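Local coordinates for TRAP dicarboxylate transporter, DctP subunit (Anaerococcus prevoti, PDB 4N91), which binds D-glucuronate, in both its alpha and beta forms, as the periplasmic-type solute-binding component of a TRAP transport system, at residues A94-L99 / I108-Y113; S155-D160 / N223-V228; S249-E252 / D258-V261. All blocks are in the same frame, centred on the assembly; numbering follows the deposited sequence.

Interaction 1 of 3, residues A94-L99 / I108-Y113; sequences ASNAIL and IFNLPY
The flat groups of Asn96, Asn110 and Phe109 meet here without stacking. Asn96 OD1 lies at the edge of the Phe109 ring, in its plane and 3.7 Å from Phe109 CD2, while Ile108 CG2 sits over the centre of one ring face. The amides of Asn96 and Asn110 are turned 65° apart, and each gives an N-H to an oxygen of the other residue. Asn96 ND2 reaches Asn110 OD1 at 2.9 Å in a nearly straight bond that leaves in the plane of its own amide but arrives from above the acceptor's carbonyl plane. Asn110 ND2 returns a bond of 3.2 Å to the backbone Asn96 O, again from above that carbonyl. With Asn96 CG anti to the backbone N (chi1 -165°), its amide is carried across to the loop 108-113. Each amide nitrogen has a second acceptor, Trp106 O for Asn96 and Glu100 OE1 for Asn110. A leucine in place of Asn110 would probably leave one N-H of Asn96 and the carboxylate of Glu100 without their mates, take from Asn96 O its side-chain donor, and let the loop drift from the turn. The principle illustrated is that reciprocal amide bonds can fix a buried turn: this one follows strand 91-95 directly behind Ser95, a pocket residue whose OG caps Ala97 N, yet Asn96 OD1 remains buried with no polar partner, a cost that the two bonds probably help to offset.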
ATOM      1  N   ALA A  94      -1.278  -6.895  -1.154  1.00 12.92           N
ATOM      2  CA  ALA A  94      -0.327  -6.262  -2.053  1.00 14.63           C
ATOM      3  C   ALA A  94      -0.563  -4.762  -2.106  1.00 16.35           C
ATOM      4  O   ALA A  94      -1.704  -4.311  -2.157  1.00 16.81           O
ATOM      5  CB  ALA A  94      -0.468  -6.838  -3.453  1.00 16.85           C
ATOM      6  N   SER A  95       0.506  -3.975  -2.118  1.00 14.49           N
ATOM      7  CA  SER A  95       0.352  -2.548  -2.304  1.00 13.07           C
ATOM      8  C   SER A  95      -0.190  -2.267  -3.688  1.00 13.04           C
ATOM      9  O   SER A  95       0.181  -2.920  -4.671  1.00 15.44           O
ATOM     10  CB  SER A  95       1.689  -1.829  -2.142  1.00 15.05           C
ATOM     11  OG  SER A  95       1.560  -0.441  -2.375  1.00 14.47           O
ATOM     12  N   ASN A  96      -1.077  -1.298  -3.770  1.00 14.44           N
ATOM     13  CA  ASN A  96      -1.609  -0.878  -5.062  1.00 13.22           C
ATOM     14  C   ASN A  96      -0.466  -0.526  -6.027  1.00 14.44           C
ATOM     15  O   ASN A  96      -0.603  -0.649  -7.254  1.00 15.69           O
ATOM     16  CB  ASN A  96      -2.496   0.333  -4.852  1.00 12.75           C
ATOM     17  CG  ASN A  96      -3.367   0.626  -6.034  1.00 20.20           C
ATOM     18  OD1 ASN A  96      -4.429   0.038  -6.184  1.00 23.55           O
ATOM     19  ND2 ASN A  96      -2.924   1.528  -6.881  1.00 18.24           N
ATOM     20  N   ALA A  97       0.653  -0.066  -5.469  1.00 15.03           N
ATOM     21  CA  ALA A  97       1.799   0.347  -6.278  1.00 17.05           C
ATOM     22  C   ALA A  97       2.201  -0.744  -7.271  1.00 18.06           C
ATOM     23  O   ALA A  97       2.580  -0.449  -8.397  1.00 17.21           O
ATOM     24  CB  ALA A  97       2.983   0.714  -5.382  1.00 15.55           C
ATOM     25  N   ILE A  98       2.187  -2.003  -6.846  1.00 12.57           N
ATOM     26  CA  ILE A  98       2.663  -3.068  -7.715  1.00 16.42           C
ATOM     27  C   ILE A  98       1.578  -3.680  -8.588  1.00 15.32           C
ATOM     28  O   ILE A  98       1.865  -4.320  -9.584  1.00 16.34           O
ATOM     29  CB  ILE A  98       3.428  -4.184  -6.964  1.00 16.08           C
ATOM     30  CG1 ILE A  98       2.488  -5.000  -6.096  1.00 15.90           C
ATOM     31  CG2 ILE A  98       4.641  -3.595  -6.145  1.00 15.61           C
ATOM     32  CD1 ILE A  98       3.094  -6.291  -5.598  1.00 20.43           C
ATOM     33  N   LEU A  99       0.316  -3.444  -8.254  1.00 15.00           N
ATOM     34  CA  LEU A  99      -0.769  -4.054  -9.010  1.00 14.94           C
ATOM     35  C   LEU A  99      -0.916  -3.431 -10.391  1.00 14.86           C
ATOM     36  O   LEU A  99      -1.432  -4.068 -11.298  1.00 16.70           O
ATOM     37  CB  LEU A  99      -2.072  -3.982  -8.251  1.00 15.87           C
ATOM     38  CG  LEU A  99      -2.066  -4.817  -6.959  1.00 17.24           C
ATOM     39  CD1 LEU A  99      -3.393  -4.653  -6.252  1.00 19.61           C
ATOM     40  CD2 LEU A  99      -1.790  -6.284  -7.224  1.00 17.48           C
ATOM     41  N   ILE A 108      -4.617   4.343 -11.114  1.00 17.99           N
ATOM     42  CA  ILE A 108      -5.372   5.484 -10.593  1.00 20.29           C
ATOM     43  C   ILE A 108      -4.961   5.876  -9.164  1.00 16.25           C
ATOM     44  O   ILE A 108      -4.743   7.063  -8.873  1.00 20.44           O
ATOM     45  CB  ILE A 108      -6.909   5.249 -10.704  1.00 18.26           C
ATOM     46  CG1 ILE A 108      -7.696   6.470 -10.229  1.00 23.41           C
ATOM     47  CG2 ILE A 108      -7.370   4.017  -9.930  1.00 21.75           C
ATOM     48  CD1 ILE A 108      -7.516   7.670 -11.062  1.00 27.75           C
ATOM     49  N   PHE A 109      -4.850   4.893  -8.282  1.00 16.54           N
ATOM     50  CA  PHE A 109      -4.542   5.202  -6.873  1.00 18.59           C
ATOM     51  C   PHE A 109      -3.043   5.389  -6.601  1.00 25.34           C
ATOM     52  O   PHE A 109      -2.651   5.638  -5.464  1.00 28.57           O
ATOM     53  CB  PHE A 109      -5.095   4.143  -5.926  1.00 19.51           C
ATOM     54  CG  PHE A 109      -6.564   3.901  -6.068  1.00 17.75           C
ATOM     55  CD1 PHE A 109      -7.467   4.951  -6.082  1.00 21.43           C
ATOM     56  CD2 PHE A 109      -7.052   2.615  -6.191  1.00 19.70           C
ATOM     57  CE1 PHE A 109      -8.815   4.700  -6.215  1.00 20.76           C
ATOM     58  CE2 PHE A 109      -8.409   2.376  -6.328  1.00 24.39           C
ATOM     59  CZ  PHE A 109      -9.276   3.415  -6.357  1.00 22.44           C
ATOM     60  N   ASN A 110      -2.217   5.263  -7.629  1.00 15.93           N
ATOM     61  CA  ASN A 110      -0.774   5.530  -7.511  1.00 20.86           C
ATOM     62  C   ASN A 110      -0.381   6.945  -7.924  1.00 21.17           C
ATOM     63  O   ASN A 110       0.791   7.317  -7.831  1.00 19.70           O
ATOM     64  CB  ASN A 110       0.021   4.520  -8.335  1.00 21.38           C
ATOM     65  CG  ASN A 110      -0.148   3.112  -7.813  1.00 18.73           C
ATOM     66  OD1 ASN A 110      -0.388   2.925  -6.618  1.00 20.97           O
ATOM     67  ND2 ASN A 110      -0.081   2.126  -8.699  1.00 18.90           N
ATOM     68  N   LEU A 111      -1.350   7.747  -8.352  1.00 17.95           N
ATOM     69  CA  LEU A 111      -1.061   9.115  -8.766  1.00 19.59           C
ATOM     70  C   LEU A 111      -0.617   9.948  -7.564  1.00 22.55           C
ATOM     71  O   LEU A 111      -1.251   9.913  -6.528  1.00 17.93           O
ATOM     72  CB  LEU A 111      -2.297   9.758  -9.401  1.00 19.85           C
ATOM     73  CG  LEU A 111      -2.768   9.129 -10.716  1.00 22.45           C
ATOM     74  CD1 LEU A 111      -4.068   9.785 -11.197  1.00 25.49           C
ATOM     75  CD2 LEU A 111      -1.675   9.256 -11.759  1.00 27.05           C
ATOM     76  N   PRO A 112       0.467  10.716  -7.708  1.00 19.79           N
ATOM     77  CA  PRO A 112       0.897  11.608  -6.633  1.00 21.43           C
ATOM     78  C   PRO A 112      -0.067  12.768  -6.417  1.00 17.58           C
ATOM     79  O   PRO A 112      -0.676  13.274  -7.381  1.00 19.44           O
ATOM     80  CB  PRO A 112       2.240  12.151  -7.134  1.00 23.63           C
ATOM     81  CG  PRO A 112       2.621  11.290  -8.283  1.00 29.29           C
ATOM     82  CD  PRO A 112       1.368  10.771  -8.868  1.00 23.05           C
ATOM     83  N   TYR A 113      -0.211  13.153  -5.152  1.00 16.54           N
ATOM     84  CA  TYR A 113      -1.019  14.295  -4.763  1.00 20.55           C
ATOM     85  C   TYR A 113      -2.409  14.207  -5.357  1.00 22.22           C
ATOM     86  O   TYR A 113      -2.952  15.182  -5.879  1.00 21.50           O
ATOM     87  CB  TYR A 113      -0.305  15.584  -5.151  1.00 20.92           C
ATOM     88  CG  TYR A 113       1.002  15.707  -4.424  1.00 18.45           C
ATOM     89  CD1 TYR A 113       1.027  15.920  -3.055  1.00 20.70           C
ATOM     90  CD2 TYR A 113       2.211  15.566  -5.081  1.00 15.80           C
ATOM     91  CE1 TYR A 113       2.220  16.016  -2.371  1.00 19.56           C
ATOM     92  CE2 TYR A 113       3.403  15.662  -4.414  1.00 18.16           C
ATOM     93  CZ  TYR A 113       3.406  15.876  -3.053  1.00 18.96           C
ATOM     94  OH  TYR A 113       4.606  15.951  -2.367  1.00 19.73           O
TER

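Interaction 2 of 3, residues S155-D160 / N223-V228; sequences SFYTKD and NGHGEV
A phenol-imidazole hydrogen bond, an aliphatic contact and a water bridge between two carbonyls tie strand 154-158 and the residue after it to the loop that runs from helix 218-221 to strand 231-238. The strand lies inside a four-stranded mixed sheet, between strands 212-215 and 231-238, and Tyr157 projects from it toward His225. The two are linked by Tyr157 OH and His225 ND1, 2.7 Å apart, and either atom could be the donor. The rings meet rim to rim, their planes 40° apart and neither lying over the other's face; Tyr157 CE2 also brushes His225 CB at 3.7 Å. Tyr157 CG stands between the backbone N and the carbonyl carbon (chi1 48°), a rotamer that swings the phenol over toward the loop. His225 also packs on Val201 and Leu205 of helix 201-207, and Ser219 touches both side chains.

Farther along, the aliphatic part of Lys159 runs obliquely past Val228, with Lys159 CD 3.5 Å from Val228 CG1. The lysine chain is extended until its last torsion, where it bends (chi4 -62°) and brings NZ to Asp160 OD1 in a salt bridge of 3.3 Å whose hydrogen bond is weak. Between the two backbones, one water donates to both Lys159 O, at 2.6 Å, and Val228 O, at 3.1 Å, so two backbone carbonyls that cannot bond each other share a donor.

Tyr157 lies about 4 Å, side chain to side chain, from Asn215, which binds glucuronate. The short bond between Tyr157 OH and His225 ND1 gives each of these polar atoms of buried residues a partner and probably helps hold the tyrosine ring steady in the second shell behind the sugar site, while the lysine closes the solvent-facing end with its methylenes.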
ATOM      1  N   SER A 155       6.138   9.473   2.431  1.00 12.00           N
ATOM      2  CA  SER A 155       7.028  10.612   2.417  1.00 11.84           C
ATOM      3  C   SER A 155       8.477  10.140   2.378  1.00 13.40           C
ATOM      4  O   SER A 155       8.765   9.038   2.839  1.00 12.70           O
ATOM      5  CB  SER A 155       6.853  11.405   3.701  1.00 14.79           C
ATOM      6  OG  SER A 155       5.629  12.116   3.703  1.00 14.97           O
ATOM      7  N   PHE A 156       9.387  11.018   1.938  1.00 13.47           N
ATOM      8  CA  PHE A 156      10.811  10.683   1.841  1.00 10.87           C
ATOM      9  C   PHE A 156      11.515  10.634   3.187  1.00 13.85           C
ATOM     10  O   PHE A 156      11.304  11.488   4.057  1.00 14.42           O
ATOM     11  CB  PHE A 156      11.511  11.689   0.922  1.00 12.37           C
ATOM     12  CG  PHE A 156      11.079  11.573  -0.507  1.00 12.57           C
ATOM     13  CD1 PHE A 156      11.402  10.459  -1.235  1.00 13.13           C
ATOM     14  CD2 PHE A 156      10.327  12.577  -1.120  1.00 14.54           C
ATOM     15  CE1 PHE A 156      10.970  10.320  -2.547  1.00 18.34           C
ATOM     16  CE2 PHE A 156       9.912  12.443  -2.415  1.00 16.90           C
ATOM     17  CZ  PHE A 156      10.221  11.319  -3.130  1.00 16.57           C
ATOM     18  N   TYR A 157      12.402   9.666   3.337  1.00 11.85           N
ATOM     19  CA  TYR A 157      13.344   9.679   4.453  1.00 11.12           C
ATOM     20  C   TYR A 157      14.715   9.284   3.929  1.00 11.09           C
ATOM     21  O   TYR A 157      14.858   8.487   3.002  1.00 13.19           O
ATOM     22  CB  TYR A 157      12.909   8.777   5.609  1.00 10.63           C
ATOM     23  CG  TYR A 157      12.474   7.355   5.268  1.00 11.39           C
ATOM     24  CD1 TYR A 157      11.157   7.075   4.933  1.00 12.24           C
ATOM     25  CD2 TYR A 157      13.375   6.292   5.310  1.00 12.35           C
ATOM     26  CE1 TYR A 157      10.740   5.779   4.665  1.00 11.87           C
ATOM     27  CE2 TYR A 157      12.978   5.006   5.029  1.00 12.44           C
ATOM     28  CZ  TYR A 157      11.652   4.749   4.716  1.00 12.10           C
ATOM     29  OH  TYR A 157      11.224   3.464   4.458  1.00 13.20           O
ATOM     30  N   THR A 158      15.736   9.891   4.523  1.00 12.84           N
ATOM     31  CA  THR A 158      17.078   9.757   4.045  1.00 11.78           C
ATOM     32  C   THR A 158      18.062   9.651   5.212  1.00 13.47           C
ATOM     33  O   THR A 158      17.752  10.000   6.345  1.00 14.12           O
ATOM     34  CB  THR A 158      17.448  10.997   3.227  1.00 15.92           C
ATOM     35  OG1 THR A 158      17.152  12.153   4.018  1.00 17.49           O
ATOM     36  CG2 THR A 158      16.648  11.080   1.922  1.00 17.30           C
ATOM     37  N   LYS A 159      19.256   9.165   4.895  1.00 15.95           N
ATOM     38  CA  LYS A 159      20.322   8.986   5.868  1.00 13.06           C
ATOM     39  C   LYS A 159      21.161  10.226   6.111  1.00 15.58           C
ATOM     40  O   LYS A 159      21.380  10.612   7.265  1.00 19.34           O
ATOM     41  CB  LYS A 159      21.230   7.843   5.379  1.00 17.53           C
ATOM     42  CG  LYS A 159      22.411   7.557   6.290  1.00 25.64           C
ATOM     43  CD  LYS A 159      23.073   6.250   5.882  1.00 34.93           C
ATOM     44  CE  LYS A 159      24.177   5.849   6.842  1.00 45.48           C
ATOM     45  NZ  LYS A 159      25.241   6.870   6.835  1.00 49.64           N
ATOM     46  N   ASP A 160      21.685  10.805   5.041  1.00 17.06           N
ATOM     47  CA  ASP A 160      22.773  11.780   5.159  1.00 20.62           C
ATOM     48  C   ASP A 160      22.345  13.209   5.059  1.00 24.44           C
ATOM     49  O   ASP A 160      22.926  14.062   5.719  1.00 29.18           O
ATOM     50  CB  ASP A 160      23.836  11.528   4.091  1.00 27.09           C
ATOM     51  CG  ASP A 160      24.674  10.290   4.389  1.00 41.80           C
ATOM     52  OD1 ASP A 160      24.830   9.951   5.586  1.00 44.14           O
ATOM     53  OD2 ASP A 160      25.160   9.659   3.427  1.00 50.93           O
ATOM     54  N   ASN A 223       9.964  -1.739  10.823  1.00 16.73           N
ATOM     55  CA  ASN A 223      10.920  -2.323   9.894  1.00 15.79           C
ATOM     56  C   ASN A 223      12.337  -1.805  10.103  1.00 14.43           C
ATOM     57  O   ASN A 223      13.247  -2.196   9.388  1.00 16.21           O
ATOM     58  CB  ASN A 223      10.467  -2.104   8.458  1.00 14.28           C
ATOM     59  CG  ASN A 223       9.019  -2.507   8.267  1.00 16.78           C
ATOM     60  OD1 ASN A 223       8.110  -1.686   8.402  1.00 18.10           O
ATOM     61  ND2 ASN A 223       8.792  -3.802   8.076  1.00 24.42           N
ATOM     62  N   GLY A 224      12.504  -0.944  11.108  1.00 16.25           N
ATOM     63  CA  GLY A 224      13.811  -0.503  11.540  1.00 17.07           C
ATOM     64  C   GLY A 224      14.516   0.522  10.666  1.00 14.86           C
ATOM     65  O   GLY A 224      15.690   0.808  10.889  1.00 15.28           O
ATOM     66  N   HIS A 225      13.831   1.110   9.679  1.00 11.73           N
ATOM     67  CA  HIS A 225      14.539   2.016   8.789  1.00 12.57           C
ATOM     68  C   HIS A 225      15.031   3.279   9.493  1.00 14.65           C
ATOM     69  O   HIS A 225      15.951   3.946   9.021  1.00 14.69           O
ATOM     70  CB  HIS A 225      13.674   2.418   7.601  1.00 13.83           C
ATOM     71  CG  HIS A 225      13.233   1.267   6.765  1.00 11.43           C
ATOM     72  ND1 HIS A 225      12.391   1.415   5.688  1.00 13.48           N
ATOM     73  CD2 HIS A 225      13.485  -0.062   6.863  1.00 11.90           C
ATOM     74  CE1 HIS A 225      12.141   0.236   5.156  1.00 13.31           C
ATOM     75  NE2 HIS A 225      12.792  -0.678   5.847  1.00 12.50           N
ATOM     76  N   GLY A 226      14.403   3.610  10.610  1.00 14.35           N
ATOM     77  CA  GLY A 226      14.821   4.753  11.405  1.00 15.52           C
ATOM     78  C   GLY A 226      16.110   4.539  12.163  1.00 17.38           C
ATOM     79  O   GLY A 226      16.668   5.488  12.742  1.00 18.52           O
ATOM     80  N   GLU A 227      16.627   3.315  12.135  1.00 16.17           N
ATOM     81  CA  GLU A 227      17.950   3.050  12.713  1.00 16.17           C
ATOM     82  C   GLU A 227      19.024   3.682  11.835  1.00 16.68           C
ATOM     83  O   GLU A 227      20.072   4.106  12.330  1.00 22.72           O
ATOM     84  CB  GLU A 227      18.206   1.541  12.839  1.00 18.09           C
ATOM     85  CG  GLU A 227      17.333   0.841  13.829  1.00 25.24           C
ATOM     86  CD  GLU A 227      17.621  -0.654  13.896  1.00 39.24           C
ATOM     87  OE1 GLU A 227      18.655  -1.089  13.332  1.00 40.01           O
ATOM     88  OE2 GLU A 227      16.813  -1.386  14.511  1.00 48.67           O
ATOM     89  N   VAL A 228      18.772   3.724  10.524  1.00 14.26           N
ATOM     90  CA  VAL A 228      19.707   4.265   9.570  1.00 14.96           C
ATOM     91  C   VAL A 228      19.302   5.663   9.117  1.00 19.71           C
ATOM     92  O   VAL A 228      20.143   6.547   9.002  1.00 19.74           O
ATOM     93  CB  VAL A 228      19.790   3.378   8.320  1.00 20.70           C
ATOM     94  CG1 VAL A 228      20.641   4.056   7.239  1.00 24.67           C
ATOM     95  CG2 VAL A 228      20.317   1.991   8.675  1.00 30.38           C
TER
HETATM   96  O   HOH W   1      20.311   9.605   9.442  1.00 19.94           O

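Interaction 3 of 3, residues S249-E252 / D258-V261; sequences SWLE and DRKV
Arg259 is met by two neighbours in two different ways: Leu251 lies over a face of its guanidinium, and Glu252 approaches at the rim. The leucine and arginine side chains cross at about a right angle, which places Leu251 CG over the centre of the flat group, 3.6 Å from Arg259 CZ. Leu251 CD2 extends over the same group to Arg259 NH2, also at 3.6 Å, and CD1 lies against NE. This is packing of a branched aliphatic group on a planar cation.

Glu252 comes in obliquely, its carboxylate plane turned 71° from the guanidinium plane. Both oxygens address the same nitrogen: Arg259 NH1 is 2.9 Å from Glu252 OE2 and 3.1 Å from Glu252 OE1. Both hydrogen bonds are weak, bent to about 140°, as expected when one N-H group is shared by a carboxylate standing across it. The glutamate points away from the other helix at its base, but a bend at chi2 (-48°) folds the carboxylate back to the arginine. Two waters complete the rim: one donates to Leu251 O and accepts from Arg259 NH1, the other donates to Glu252 OE2 and accepts from Arg259 NH2. On the remaining nitrogen, Arg259 NE makes a salt bridge with Asp263, a residue of its own helix.

The contact joins helix 248-253 to the start of the long helix 256-290, away from the sugar site. Glu144 OE2 lies close to Glu252 OE2, and Arg259, which also has a long, weak ion pair with Glu144, probably eases the closeness of the two carboxylates; with both hydrogen bonds bent, charge attraction and the leucine's packing are likely to count for more than directional bonding.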
ATOM      1  N   SER A 249     -10.734 -17.944  -9.052  1.00 23.94           N
ATOM      2  CA  SER A 249     -11.397 -19.255  -9.141  1.00 26.78           C
ATOM      3  C   SER A 249     -11.800 -19.764  -7.775  1.00 25.34           C
ATOM      4  O   SER A 249     -12.912 -20.282  -7.580  1.00 24.10           O
ATOM      5  CB  SER A 249     -10.481 -20.275  -9.833  1.00 26.10           C
ATOM      6  OG  SER A 249     -10.319 -19.932 -11.183  1.00 33.99           O
ATOM      7  N   TRP A 250     -10.905 -19.591  -6.809  1.00 24.01           N
ATOM      8  CA  TRP A 250     -11.189 -20.014  -5.449  1.00 23.51           C
ATOM      9  C   TRP A 250     -12.387 -19.273  -4.874  1.00 22.30           C
ATOM     10  O   TRP A 250     -13.318 -19.874  -4.326  1.00 22.25           O
ATOM     11  CB  TRP A 250      -9.965 -19.820  -4.534  1.00 21.99           C
ATOM     12  CG  TRP A 250     -10.371 -19.987  -3.127  1.00 22.23           C
ATOM     13  CD1 TRP A 250     -10.722 -21.151  -2.508  1.00 23.98           C
ATOM     14  CD2 TRP A 250     -10.512 -18.953  -2.141  1.00 22.59           C
ATOM     15  NE1 TRP A 250     -11.065 -20.916  -1.215  1.00 22.96           N
ATOM     16  CE2 TRP A 250     -10.951 -19.570  -0.955  1.00 20.96           C
ATOM     17  CE3 TRP A 250     -10.320 -17.568  -2.151  1.00 21.43           C
ATOM     18  CZ2 TRP A 250     -11.207 -18.854   0.213  1.00 26.95           C
ATOM     19  CZ3 TRP A 250     -10.560 -16.857  -0.981  1.00 21.05           C
ATOM     20  CH2 TRP A 250     -11.006 -17.493   0.176  1.00 23.69           C
ATOM     21  N   LEU A 251     -12.367 -17.951  -4.990  1.00 23.27           N
ATOM     22  CA  LEU A 251     -13.403 -17.149  -4.366  1.00 25.03           C
ATOM     23  C   LEU A 251     -14.767 -17.473  -4.995  1.00 26.54           C
ATOM     24  O   LEU A 251     -15.755 -17.729  -4.297  1.00 26.89           O
ATOM     25  CB  LEU A 251     -13.052 -15.657  -4.502  1.00 29.60           C
ATOM     26  CG  LEU A 251     -13.930 -14.685  -3.716  1.00 38.11           C
ATOM     27  CD1 LEU A 251     -13.764 -14.907  -2.244  1.00 33.72           C
ATOM     28  CD2 LEU A 251     -13.582 -13.268  -4.093  1.00 39.20           C
ATOM     29  N   GLU A 252     -14.825 -17.490  -6.315  1.00 24.88           N
ATOM     30  CA  GLU A 252     -16.106 -17.721  -6.988  1.00 36.62           C
ATOM     31  C   GLU A 252     -16.577 -19.160  -6.863  1.00 36.65           C
ATOM     32  O   GLU A 252     -17.754 -19.456  -7.081  1.00 37.28           O
ATOM     33  CB  GLU A 252     -16.026 -17.298  -8.450  1.00 40.42           C
ATOM     34  CG  GLU A 252     -15.823 -15.789  -8.619  1.00 48.45           C
ATOM     35  CD  GLU A 252     -16.778 -14.955  -7.754  1.00 51.67           C
ATOM     36  OE1 GLU A 252     -17.963 -15.330  -7.632  1.00 55.17           O
ATOM     37  OE2 GLU A 252     -16.336 -13.925  -7.188  1.00 53.17           O
ATOM     38  N   ASP A 258     -20.901 -19.884   2.337  1.00 28.49           N
ATOM     39  CA  ASP A 258     -19.504 -19.698   2.706  1.00 25.65           C
ATOM     40  C   ASP A 258     -18.979 -18.353   2.202  1.00 26.42           C
ATOM     41  O   ASP A 258     -18.262 -17.645   2.915  1.00 26.66           O
ATOM     42  CB  ASP A 258     -18.649 -20.823   2.146  1.00 25.49           C
ATOM     43  CG  ASP A 258     -18.982 -22.161   2.754  1.00 40.39           C
ATOM     44  OD1 ASP A 258     -20.005 -22.250   3.455  1.00 48.10           O
ATOM     45  OD2 ASP A 258     -18.223 -23.123   2.528  1.00 39.32           O
ATOM     46  N   ARG A 259     -19.320 -18.016   0.965  1.00 26.79           N
ATOM     47  CA  ARG A 259     -18.912 -16.751   0.361  1.00 28.27           C
ATOM     48  C   ARG A 259     -19.418 -15.585   1.198  1.00 27.77           C
ATOM     49  O   ARG A 259     -18.721 -14.593   1.375  1.00 26.82           O
ATOM     50  CB  ARG A 259     -19.456 -16.625  -1.060  1.00 29.60           C
ATOM     51  CG  ARG A 259     -19.149 -15.295  -1.734  1.00 28.38           C
ATOM     52  CD  ARG A 259     -17.645 -15.087  -1.881  1.00 28.88           C
ATOM     53  NE  ARG A 259     -17.320 -13.793  -2.476  1.00 31.40           N
ATOM     54  CZ  ARG A 259     -17.356 -13.532  -3.782  1.00 36.32           C
ATOM     55  NH1 ARG A 259     -17.690 -14.480  -4.651  1.00 35.08           N
ATOM     56  NH2 ARG A 259     -17.040 -12.318  -4.219  1.00 37.44           N
ATOM     57  N   LYS A 260     -20.636 -15.696   1.709  1.00 28.52           N
ATOM     58  CA  LYS A 260     -21.187 -14.613   2.511  1.00 26.06           C
ATOM     59  C   LYS A 260     -20.347 -14.394   3.773  1.00 22.70           C
ATOM     60  O   LYS A 260     -20.075 -13.256   4.167  1.00 25.27           O
ATOM     61  CB  LYS A 260     -22.653 -14.883   2.847  1.00 32.72           C
ATOM     62  CG  LYS A 260     -23.538 -14.626   1.644  1.00 44.99           C
ATOM     63  CD  LYS A 260     -24.934 -15.160   1.841  1.00 52.69           C
ATOM     64  CE  LYS A 260     -25.861 -14.637   0.765  1.00 58.39           C
ATOM     65  NZ  LYS A 260     -27.103 -15.446   0.704  1.00 64.13           N
ATOM     66  N   VAL A 261     -19.894 -15.487   4.375  1.00 23.36           N
ATOM     67  CA  VAL A 261     -19.084 -15.397   5.582  1.00 24.45           C
ATOM     68  C   VAL A 261     -17.710 -14.816   5.259  1.00 22.32           C
ATOM     69  O   VAL A 261     -17.219 -13.937   5.968  1.00 20.67           O
ATOM     70  CB  VAL A 261     -18.948 -16.750   6.287  1.00 24.30           C
ATOM     71  CG1 VAL A 261     -17.939 -16.659   7.415  1.00 27.77           C
ATOM     72  CG2 VAL A 261     -20.334 -17.226   6.800  1.00 26.51           C
TER
HETATM   73  O   HOH W   2     -18.805 -17.445  -4.340  1.00 36.86           O
HETATM   74  O   HOH W   3     -16.704 -11.440  -7.173  1.00 44.07           O

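The three contacts come in series along the chain and do not touch. Interaction 1 is nearest the centre of the chain, about 7 Å from it; the centres of interactions 2 and 3 lie about 21 and 26 Å from that of interaction 1, and those two sit on opposite sides of the chain's centre, 41 Å apart. Interactions 1 and 3 are linked through the five-stranded sheet: strand 91-95 leads into the first, and its neighbour 242-247 runs into helix 248-253 of the third. Interaction 2 belongs to the four-stranded sheet. Such a two-sheet plan fits the solute-binding fold, with interactions 1 and 2 near the glucuronate and interaction 3 at a distant corner.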